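Local structure of Myo-inositol-1-phosphate synthase-related protein (Thermotoga maritima MSB8, 3CIN) at residues Lys97-Gly102 / Gly113-Met118; Thr126-Trp131 / Ala176-Leu181. The protein belongs to the myo-inositol-1-phosphate synthase-related proteins and binds nicotinamide-adenine-dinucleotide on a Rossmann-type domain. All blocks are in the same frame, centred on the assembly; numbering follows the deposited sequence.

How the contacts relate
Both contacts lie in the Rossmann-type domain, on the same side of the chain's centre, and each is largely buried; only contact 1 touches NAD, through Val-99 O. Contact 1 joins two parts of the loop between strand 96-97 and helix 120-134; contact 2 joins that same helix to helix 171-186. Their chemistry follows their place: the loop lacks regular secondary structure across most of its length, and a histidine and two carboxylates tie it together, whereas the helices satisfy their backbones internally and meet through apolar side chains without a hydrogen bond. The two are continuous, since Leu-114 CD1 of contact 1 lies 3.6 Å from Leu-127 CD2 of contact 2.

Contact 1: residues Lys97-Gly102 / Gly113-Met118; sequences KGVHLG and GLEDSM. With NAD (nicotinamide-adenine-dinucleotide), chain F.
The adenine end of the NAD pocket in this Rossmann-type domain is bordered by a loop that folds back on itself, with Glu-115 and Asp-116 gripping His-100 and its backbone. The Glu-115 carboxylate reaches the turn through a chain bent at chi2 (-74°). Its OE2 accepts from Leu-101 N at 2.7 Å on the syn side but well tilted from the carboxylate plane, OE1 takes His-100 N at 3.2 Å, and a weak second bond joins His-100 N to OE2. The same OE2 lies 3.1 Å above the imidazole plane, over the ring centre, so one oxygen serves the backbone and covers a ring face.

At the ring edge, His-100 NE2 donates to Asp-116 OD1 at 2.6 Å, a His-carboxylate bond with the oxygen close to the ring plane, while ND1 donates to Leu-101 O, in the carbonyl plane on a lone pair. Bonds at both nitrogens fix the ring's rotation. Gly-113 N donates to Asp-116 OD2 from above the carboxylate plane. Closer to strand 96-97, Leu-114 N bonds Gly-98 O at 2.8 Å, nearly straight at 170°, and the aliphatic part of Lys-97 runs past Gly-113 to Leu-114. Val-99 O receives the adenine amino group, N6A, at 2.8 Å. Toward the helices, Val-99 and Leu-114 rest on Ala-123 of helix 120-134, and Val-99 and Leu-101 on Val-174 of helix 171-186.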
ATOM      1  N   LYS A  97      16.584 -39.793 -13.488  1.00 28.27           N
ATOM      2  CA  LYS A  97      17.675 -38.863 -13.798  1.00 29.27           C
ATOM      3  C   LYS A  97      17.504 -38.243 -15.181  1.00 28.35           C
ATOM      4  O   LYS A  97      17.393 -38.954 -16.205  1.00 31.02           O
ATOM      5  CB  LYS A  97      19.042 -39.627 -13.706  1.00 28.81           C
ATOM      6  CG  LYS A  97      20.281 -38.784 -13.942  1.00 31.41           C
ATOM      7  CD  LYS A  97      21.546 -39.550 -13.671  1.00 36.07           C
ATOM      8  CE  LYS A  97      21.743 -40.679 -14.583  1.00 41.01           C
ATOM      9  NZ  LYS A  97      22.890 -41.488 -14.063  1.00 49.08           N
ATOM     10  N   GLY A  98      17.543 -36.910 -15.197  1.00 27.89           N
ATOM     11  CA  GLY A  98      17.585 -36.120 -16.408  1.00 27.40           C
ATOM     12  C   GLY A  98      18.970 -35.723 -16.898  1.00 29.55           C
ATOM     13  O   GLY A  98      19.904 -36.490 -16.806  1.00 30.43           O
ATOM     14  N   VAL A  99      19.049 -34.539 -17.507  1.00 29.83           N
ATOM     15  CA  VAL A  99      20.281 -33.928 -17.988  1.00 29.40           C
ATOM     16  C   VAL A  99      20.417 -32.590 -17.280  1.00 29.23           C
ATOM     17  O   VAL A  99      19.455 -31.811 -17.243  1.00 31.20           O
ATOM     18  CB  VAL A  99      20.229 -33.739 -19.538  1.00 30.66           C
ATOM     19  CG1 VAL A  99      20.173 -35.071 -20.232  1.00 28.64           C
ATOM     20  CG2 VAL A  99      19.064 -32.954 -19.981  1.00 39.53           C
ATOM     21  N   HIS A 100      21.586 -32.296 -16.732  1.00 30.09           N
ATOM     22  CA  HIS A 100      21.716 -31.128 -15.845  1.00 29.86           C
ATOM     23  C   HIS A 100      22.202 -29.885 -16.520  1.00 29.65           C
ATOM     24  O   HIS A 100      21.749 -28.783 -16.221  1.00 30.39           O
ATOM     25  CB  HIS A 100      22.544 -31.406 -14.564  1.00 33.20           C
ATOM     26  CG  HIS A 100      23.958 -31.843 -14.781  1.00 37.70           C
ATOM     27  ND1 HIS A 100      24.986 -30.958 -15.025  1.00 38.47           N
ATOM     28  CD2 HIS A 100      24.528 -33.073 -14.724  1.00 42.41           C
ATOM     29  CE1 HIS A 100      26.122 -31.623 -15.147  1.00 43.02           C
ATOM     30  NE2 HIS A 100      25.874 -32.908 -14.954  1.00 38.00           N
ATOM     31  N   LEU A 101      23.151 -30.065 -17.424  0.50 30.71           N
ATOM     32  CA  LEU A 101      23.902 -28.950 -17.974  0.50 31.52           C
ATOM     33  C   LEU A 101      24.219 -27.922 -16.877  0.50 31.63           C
ATOM     34  O   LEU A 101      24.745 -28.296 -15.824  0.50 33.66           O
ATOM     35  CB  LEU A 101      23.168 -28.374 -19.170  0.50 32.51           C
ATOM     36  CG  LEU A 101      23.240 -29.354 -20.343  0.50 34.77           C
ATOM     37  CD1 LEU A 101      22.149 -29.054 -21.298  0.50 27.12           C
ATOM     38  CD2 LEU A 101      24.612 -29.257 -21.012  0.50 29.70           C
ATOM     39  N   GLY A 102      23.912 -26.657 -17.072  1.00 31.89           N
ATOM     40  CA  GLY A 102      24.304 -25.663 -16.052  1.00 30.77           C
ATOM     41  C   GLY A 102      23.258 -25.349 -14.995  1.00 32.42           C
ATOM     42  O   GLY A 102      23.406 -24.397 -14.236  1.00 32.57           O
ATOM     43  N   GLY A 113      23.375 -36.288 -13.927  1.00 31.57           N
ATOM     44  CA  GLY A 113      22.834 -36.130 -15.262  1.00 31.89           C
ATOM     45  C   GLY A 113      23.285 -37.212 -16.194  1.00 29.13           C
ATOM     46  O   GLY A 113      24.395 -37.754 -16.063  1.00 29.24           O
ATOM     47  N   LEU A 114      22.422 -37.573 -17.120  1.00 31.80           N
ATOM     48  CA  LEU A 114      22.786 -38.554 -18.150  1.00 30.94           C
ATOM     49  C   LEU A 114      24.084 -38.134 -18.851  1.00 33.88           C
ATOM     50  O   LEU A 114      24.935 -38.966 -19.144  1.00 34.16           O
ATOM     51  CB  LEU A 114      21.639 -38.705 -19.152  1.00 32.32           C
ATOM     52  CG  LEU A 114      20.383 -39.403 -18.658  1.00 33.50           C
ATOM     53  CD1 LEU A 114      19.255 -39.293 -19.699  1.00 34.67           C
ATOM     54  CD2 LEU A 114      20.749 -40.880 -18.368  1.00 36.15           C
ATOM     55  N   GLU A 115      24.289 -36.839 -19.047  1.00 30.69           N
ATOM     56  CA  GLU A 115      25.374 -36.375 -19.943  1.00 33.58           C
ATOM     57  C   GLU A 115      26.737 -36.394 -19.233  1.00 35.40           C
ATOM     58  O   GLU A 115      27.755 -36.051 -19.822  1.00 37.18           O
ATOM     59  CB  GLU A 115      25.020 -35.007 -20.582  1.00 31.28           C
ATOM     60  CG  GLU A 115      25.314 -33.745 -19.738  1.00 34.27           C
ATOM     61  CD  GLU A 115      24.375 -33.481 -18.568  1.00 35.97           C
ATOM     62  OE1 GLU A 115      23.548 -34.346 -18.220  1.00 33.69           O
ATOM     63  OE2 GLU A 115      24.513 -32.370 -17.986  1.00 34.17           O
ATOM     64  N   ASP A 116      26.733 -36.824 -17.967  1.00 34.82           N
ATOM     65  CA  ASP A 116      27.949 -37.129 -17.203  1.00 35.57           C
ATOM     66  C   ASP A 116      28.630 -38.397 -17.723  1.00 35.70           C
ATOM     67  O   ASP A 116      29.828 -38.587 -17.524  1.00 34.82           O
ATOM     68  CB  ASP A 116      27.618 -37.387 -15.741  1.00 33.31           C
ATOM     69  CG  ASP A 116      27.116 -36.138 -14.994  1.00 39.80           C
ATOM     70  OD1 ASP A 116      27.389 -34.993 -15.408  1.00 41.66           O
ATOM     71  OD2 ASP A 116      26.471 -36.321 -13.950  1.00 44.52           O
ATOM     72  N   SER A 117      27.864 -39.279 -18.361  1.00 39.30           N
ATOM     73  CA  SER A 117      28.402 -40.549 -18.839  1.00 38.84           C
ATOM     74  C   SER A 117      28.209 -40.780 -20.329  1.00 39.05           C
ATOM     75  O   SER A 117      28.496 -41.884 -20.830  1.00 38.36           O
ATOM     76  CB  SER A 117      27.724 -41.672 -18.072  1.00 39.91           C
ATOM     77  OG  SER A 117      26.361 -41.784 -18.454  1.00 48.40           O
ATOM     78  N   MET A 118      27.703 -39.775 -21.043  1.00 36.75           N
ATOM     79  CA  MET A 118      27.391 -39.929 -22.469  1.00 35.91           C
ATOM     80  C   MET A 118      27.278 -38.561 -23.126  1.00 35.01           C
ATOM     81  O   MET A 118      27.218 -37.539 -22.440  1.00 34.42           O
ATOM     82  CB  MET A 118      26.129 -40.796 -22.681  1.00 37.28           C
ATOM     83  CG  MET A 118      24.824 -40.196 -22.202  1.00 36.65           C
ATOM     84  SD  MET A 118      23.399 -41.317 -22.237  1.00 38.66           S
ATOM     85  CE  MET A 118      23.704 -42.325 -20.792  1.00 43.87           C
TER
HETATM   86  PA  NAD F 400      12.210 -25.185  -7.692  1.00 30.21           P
HETATM   87  O1A NAD F 400      11.449 -25.429  -6.417  1.00 30.14           O
HETATM   88  O2A NAD F 400      13.659 -24.910  -7.434  1.00 32.40           O
HETATM   89  O5B NAD F 400      12.119 -26.527  -8.499  1.00 29.79           O
HETATM   90  C5B NAD F 400      12.945 -26.749  -9.640  1.00 33.91           C
HETATM   91  C4B NAD F 400      13.215 -28.242  -9.716  1.00 31.32           C
HETATM   92  O4B NAD F 400      13.834 -28.533 -10.958  1.00 31.01           O
HETATM   93  C3B NAD F 400      14.130 -28.786  -8.626  1.00 31.00           C
HETATM   94  O3B NAD F 400      13.633 -30.004  -8.098  1.00 28.33           O
HETATM   95  C2B NAD F 400      15.448 -29.022  -9.352  1.00 33.16           C
HETATM   96  O2B NAD F 400      16.275 -29.935  -8.682  1.00 29.18           O
HETATM   97  C1B NAD F 400      14.936 -29.443 -10.711  1.00 30.92           C
HETATM   98  N9A NAD F 400      15.888 -29.300 -11.815  1.00 26.88           N
HETATM   99  C8A NAD F 400      16.764 -28.231 -11.971  1.00 28.52           C
HETATM  100  N7A NAD F 400      17.376 -28.401 -13.193  1.00 29.18           N
HETATM  101  C5A NAD F 400      16.892 -29.559 -13.752  1.00 28.23           C
HETATM  102  C6A NAD F 400      17.225 -30.254 -14.917  1.00 30.78           C
HETATM  103  N6A NAD F 400      18.130 -29.778 -15.830  1.00 31.10           N
HETATM  104  N1A NAD F 400      16.497 -31.392 -15.201  1.00 26.93           N
HETATM  105  C2A NAD F 400      15.540 -31.854 -14.316  1.00 28.62           C
HETATM  106  N3A NAD F 400      15.257 -31.224 -13.122  1.00 26.17           N
HETATM  107  C4A NAD F 400      15.949 -30.094 -12.870  1.00 26.24           C
HETATM  108  O3  NAD F 400      11.540 -24.038  -8.539  1.00 28.15           O
HETATM  109  PN  NAD F 400       9.991 -23.785  -8.695  1.00 29.79           P
HETATM  110  O1N NAD F 400       9.615 -22.664  -7.785  1.00 31.96           O
HETATM  111  O2N NAD F 400       9.246 -25.078  -8.737  1.00 29.80           O
HETATM  112  O5D NAD F 400       9.943 -23.137 -10.150  1.00 31.31           O
HETATM  113  C5D NAD F 400      10.113 -23.945 -11.292  1.00 32.51           C
HETATM  114  C4D NAD F 400      10.287 -23.100 -12.548  1.00 31.50           C
HETATM  115  O4D NAD F 400       9.077 -22.444 -12.812  1.00 31.31           O
HETATM  116  C3D NAD F 400      11.379 -22.043 -12.495  1.00 30.99           C
HETATM  117  O3D NAD F 400      12.026 -21.941 -13.790  1.00 34.51           O
HETATM  118  C2D NAD F 400      10.568 -20.776 -12.275  1.00 33.56           C
HETATM  119  O2D NAD F 400      11.224 -19.619 -12.802  1.00 38.87           O
HETATM  120  C1D NAD F 400       9.344 -21.098 -13.104  1.00 33.24           C
HETATM  121  N1N NAD F 400       8.185 -20.281 -12.748  1.00 36.64           N
HETATM  122  C2N NAD F 400       7.692 -20.331 -11.508  1.00 35.64           C
HETATM  123  C3N NAD F 400       6.545 -19.525 -11.279  1.00 42.39           C
HETATM  124  C7N NAD F 400       5.824 -19.740 -10.028  1.00 41.61           C
HETATM  125  O7N NAD F 400       6.395 -20.618  -9.149  1.00 48.49           O
HETATM  126  N7N NAD F 400       4.668 -19.098  -9.799  1.00 57.75           N
HETATM  127  C4N NAD F 400       5.986 -18.726 -12.257  1.00 43.86           C
HETATM  128  C5N NAD F 400       6.526 -18.689 -13.510  1.00 51.05           C
HETATM  129  C6N NAD F 400       7.639 -19.509 -13.741  1.00 38.95           C

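Contact 2: residues Thr126-Trp131 / Ala176-Leu181; sequences TLVKEW and AYAAAL
Ala-178 presents its methyl group to Leu-127, Val-128 and Trp-131 where two helices flanking the parallel sheet of the Rossmann-type domain pack together. The local axes of 126-131 and 176-181 approach to 9.1 Å with a crossing angle of -53°, and the small alanines let larger side chains of the partner reach the backbone.

Aliphatic contacts come first. With CG1 of Val-128 opposite the backbone N (chi1 171°), CG2 stands anti to the carbonyl carbon, and this methyl meets Leu-181 CB at 3.9 Å, the two side chains crossing at about a right angle. It also comes 3.6 Å from Ala-178 O, touching the turn of the opposing helix. Leu-127 CD1 adds a looser contact with Ala-178 CB at 4.3 Å.

The aromatic contribution is that of Trp-131, whose six-membered ring extends toward 176-181. Over one indole face lies Leu-127 O of its own helix, 3.1 Å above the plane and offset toward the rim. Beyond the contact, the indole meets Tyr-64 edge-to-face and touches Leu-17 and Leu-19 of strand 14-19, so it bridges helix and sheet. Its leading atom, CZ3, stands 3.8 Å from Ala-178 CB, while Ala-179 N lies in the indole plane at the ring's edge.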
ATOM      1  N   THR A 126      18.494 -41.691 -25.136  1.00 30.91           N
ATOM      2  CA  THR A 126      18.138 -42.375 -23.893  1.00 31.53           C
ATOM      3  C   THR A 126      16.820 -41.860 -23.282  1.00 31.85           C
ATOM      4  O   THR A 126      15.962 -42.649 -22.882  1.00 30.57           O
ATOM      5  CB  THR A 126      19.258 -42.226 -22.812  1.00 34.66           C
ATOM      6  OG1 THR A 126      20.472 -42.816 -23.277  1.00 37.83           O
ATOM      7  CG2 THR A 126      18.822 -42.902 -21.521  1.00 30.43           C
ATOM      8  N   LEU A 127      16.677 -40.541 -23.150  1.00 30.34           N
ATOM      9  CA  LEU A 127      15.392 -39.953 -22.770  1.00 29.30           C
ATOM     10  C   LEU A 127      14.246 -40.433 -23.649  1.00 28.81           C
ATOM     11  O   LEU A 127      13.217 -40.857 -23.128  1.00 31.27           O
ATOM     12  CB  LEU A 127      15.456 -38.412 -22.772  1.00 31.66           C
ATOM     13  CG  LEU A 127      16.337 -37.837 -21.654  1.00 32.35           C
ATOM     14  CD1 LEU A 127      16.481 -36.323 -21.924  1.00 29.01           C
ATOM     15  CD2 LEU A 127      15.845 -38.140 -20.215  1.00 32.75           C
ATOM     16  N   VAL A 128      14.410 -40.387 -24.954  1.00 29.42           N
ATOM     17  CA  VAL A 128      13.361 -40.760 -25.881  1.00 30.33           C
ATOM     18  C   VAL A 128      12.957 -42.218 -25.616  1.00 28.35           C
ATOM     19  O   VAL A 128      11.775 -42.526 -25.539  1.00 29.81           O
ATOM     20  CB  VAL A 128      13.779 -40.520 -27.356  1.00 31.31           C
ATOM     21  CG1 VAL A 128      12.807 -41.106 -28.382  1.00 30.59           C
ATOM     22  CG2 VAL A 128      13.979 -39.014 -27.632  1.00 35.50           C
ATOM     23  N   LYS A 129      13.937 -43.121 -25.515  1.00 31.44           N
ATOM     24  CA  LYS A 129      13.601 -44.502 -25.218  1.00 29.39           C
ATOM     25  C   LYS A 129      12.815 -44.652 -23.895  1.00 30.15           C
ATOM     26  O   LYS A 129      11.795 -45.359 -23.843  1.00 29.69           O
ATOM     27  CB  LYS A 129      14.862 -45.377 -25.094  0.65 31.59           C
ATOM     28  CG  LYS A 129      14.541 -46.779 -24.668  0.65 31.34           C
ATOM     29  N   GLU A 130      13.281 -43.987 -22.831  1.00 29.71           N
ATOM     30  CA  GLU A 130      12.523 -44.009 -21.552  1.00 30.28           C
ATOM     31  C   GLU A 130      11.040 -43.461 -21.672  1.00 39.01           C
ATOM     32  O   GLU A 130      10.059 -44.048 -21.172  1.00 27.28           O
ATOM     33  CB  GLU A 130      13.287 -43.242 -20.438  1.00 32.60           C
ATOM     34  CG  GLU A 130      14.542 -43.946 -19.936  1.00 34.70           C
ATOM     35  CD  GLU A 130      15.484 -43.059 -19.104  1.00 41.97           C
ATOM     36  OE1 GLU A 130      15.054 -42.074 -18.495  1.00 41.35           O
ATOM     37  OE2 GLU A 130      16.681 -43.372 -19.025  1.00 55.87           O
ATOM     38  N   TRP A 131      10.907 -42.335 -22.349  1.00 37.69           N
ATOM     39  CA  TRP A 131       9.667 -41.703 -22.520  1.00 30.07           C
ATOM     40  C   TRP A 131       8.714 -42.546 -23.360  1.00 28.99           C
ATOM     41  O   TRP A 131       7.534 -42.540 -23.113  1.00 29.46           O
ATOM     42  CB  TRP A 131       9.875 -40.304 -23.115  1.00 29.80           C
ATOM     43  CG  TRP A 131      10.644 -39.371 -22.214  1.00 28.97           C
ATOM     44  CD1 TRP A 131      11.063 -39.594 -20.946  1.00 32.34           C
ATOM     45  CD2 TRP A 131      11.059 -38.021 -22.529  1.00 27.09           C
ATOM     46  NE1 TRP A 131      11.730 -38.485 -20.461  1.00 32.39           N
ATOM     47  CE2 TRP A 131      11.702 -37.497 -21.402  1.00 29.04           C
ATOM     48  CE3 TRP A 131      10.927 -37.228 -23.630  1.00 26.32           C
ATOM     49  CZ2 TRP A 131      12.248 -36.200 -21.372  1.00 32.20           C
ATOM     50  CZ3 TRP A 131      11.472 -35.947 -23.599  1.00 27.96           C
ATOM     51  CH2 TRP A 131      12.129 -35.458 -22.525  1.00 28.91           C
ATOM     52  N   ALA A 176      13.276 -30.017 -24.819  1.00 27.40           N
ATOM     53  CA  ALA A 176      12.371 -29.718 -25.922  1.00 27.10           C
ATOM     54  C   ALA A 176      12.783 -30.431 -27.252  1.00 34.42           C
ATOM     55  O   ALA A 176      11.944 -30.862 -28.047  1.00 30.16           O
ATOM     56  CB  ALA A 176      12.285 -28.185 -26.149  1.00 27.89           C
ATOM     57  N   TYR A 177      14.080 -30.470 -27.497  1.00 25.56           N
ATOM     58  CA  TYR A 177      14.634 -31.230 -28.597  1.00 28.68           C
ATOM     59  C   TYR A 177      14.256 -32.708 -28.455  1.00 27.83           C
ATOM     60  O   TYR A 177      13.718 -33.296 -29.410  1.00 27.59           O
ATOM     61  CB  TYR A 177      16.131 -31.013 -28.667  1.00 27.66           C
ATOM     62  CG  TYR A 177      16.814 -31.713 -29.800  1.00 27.70           C
ATOM     63  CD1 TYR A 177      16.955 -31.128 -31.037  1.00 30.57           C
ATOM     64  CD2 TYR A 177      17.342 -32.987 -29.609  1.00 29.82           C
ATOM     65  CE1 TYR A 177      17.599 -31.780 -32.045  1.00 30.51           C
ATOM     66  CE2 TYR A 177      17.940 -33.650 -30.613  1.00 28.68           C
ATOM     67  CZ  TYR A 177      18.102 -33.041 -31.821  1.00 33.79           C
ATOM     68  OH  TYR A 177      18.761 -33.715 -32.816  1.00 32.62           O
ATOM     69  N   ALA A 178      14.583 -33.308 -27.321  1.00 28.63           N
ATOM     70  CA  ALA A 178      14.142 -34.668 -27.027  1.00 30.37           C
ATOM     71  C   ALA A 178      12.617 -34.880 -27.188  1.00 29.54           C
ATOM     72  O   ALA A 178      12.186 -35.916 -27.715  1.00 27.98           O
ATOM     73  CB  ALA A 178      14.588 -35.093 -25.622  1.00 29.17           C
ATOM     74  N   ALA A 179      11.820 -33.897 -26.776  1.00 26.66           N
ATOM     75  CA  ALA A 179      10.370 -33.970 -26.884  1.00 26.77           C
ATOM     76  C   ALA A 179       9.942 -34.075 -28.344  1.00 28.38           C
ATOM     77  O   ALA A 179       8.983 -34.809 -28.642  1.00 28.86           O
ATOM     78  CB  ALA A 179       9.657 -32.815 -26.136  1.00 27.88           C
ATOM     79  N   ALA A 180      10.619 -33.359 -29.260  1.00 30.08           N
ATOM     80  CA  ALA A 180      10.279 -33.426 -30.685  1.00 29.22           C
ATOM     81  C   ALA A 180      10.621 -34.810 -31.202  1.00 27.09           C
ATOM     82  O   ALA A 180       9.855 -35.402 -31.965  1.00 30.91           O
ATOM     83  CB  ALA A 180      11.028 -32.383 -31.508  1.00 30.08           C
ATOM     84  N   LEU A 181      11.787 -35.338 -30.803  1.00 28.93           N
ATOM     85  CA  LEU A 181      12.187 -36.670 -31.302  1.00 28.56           C
ATOM     86  C   LEU A 181      11.210 -37.720 -30.776  1.00 30.68           C
ATOM     87  O   LEU A 181      10.778 -38.627 -31.530  1.00 29.80           O
ATOM     88  CB  LEU A 181      13.632 -37.015 -30.934  1.00 30.29           C
ATOM     89  CG  LEU A 181      14.696 -36.426 -31.867  1.00 33.29           C
ATOM     90  CD1 LEU A 181      14.628 -34.973 -32.076  1.00 37.98           C
ATOM     91  CD2 LEU A 181      16.096 -36.778 -31.390  1.00 35.42           C
TER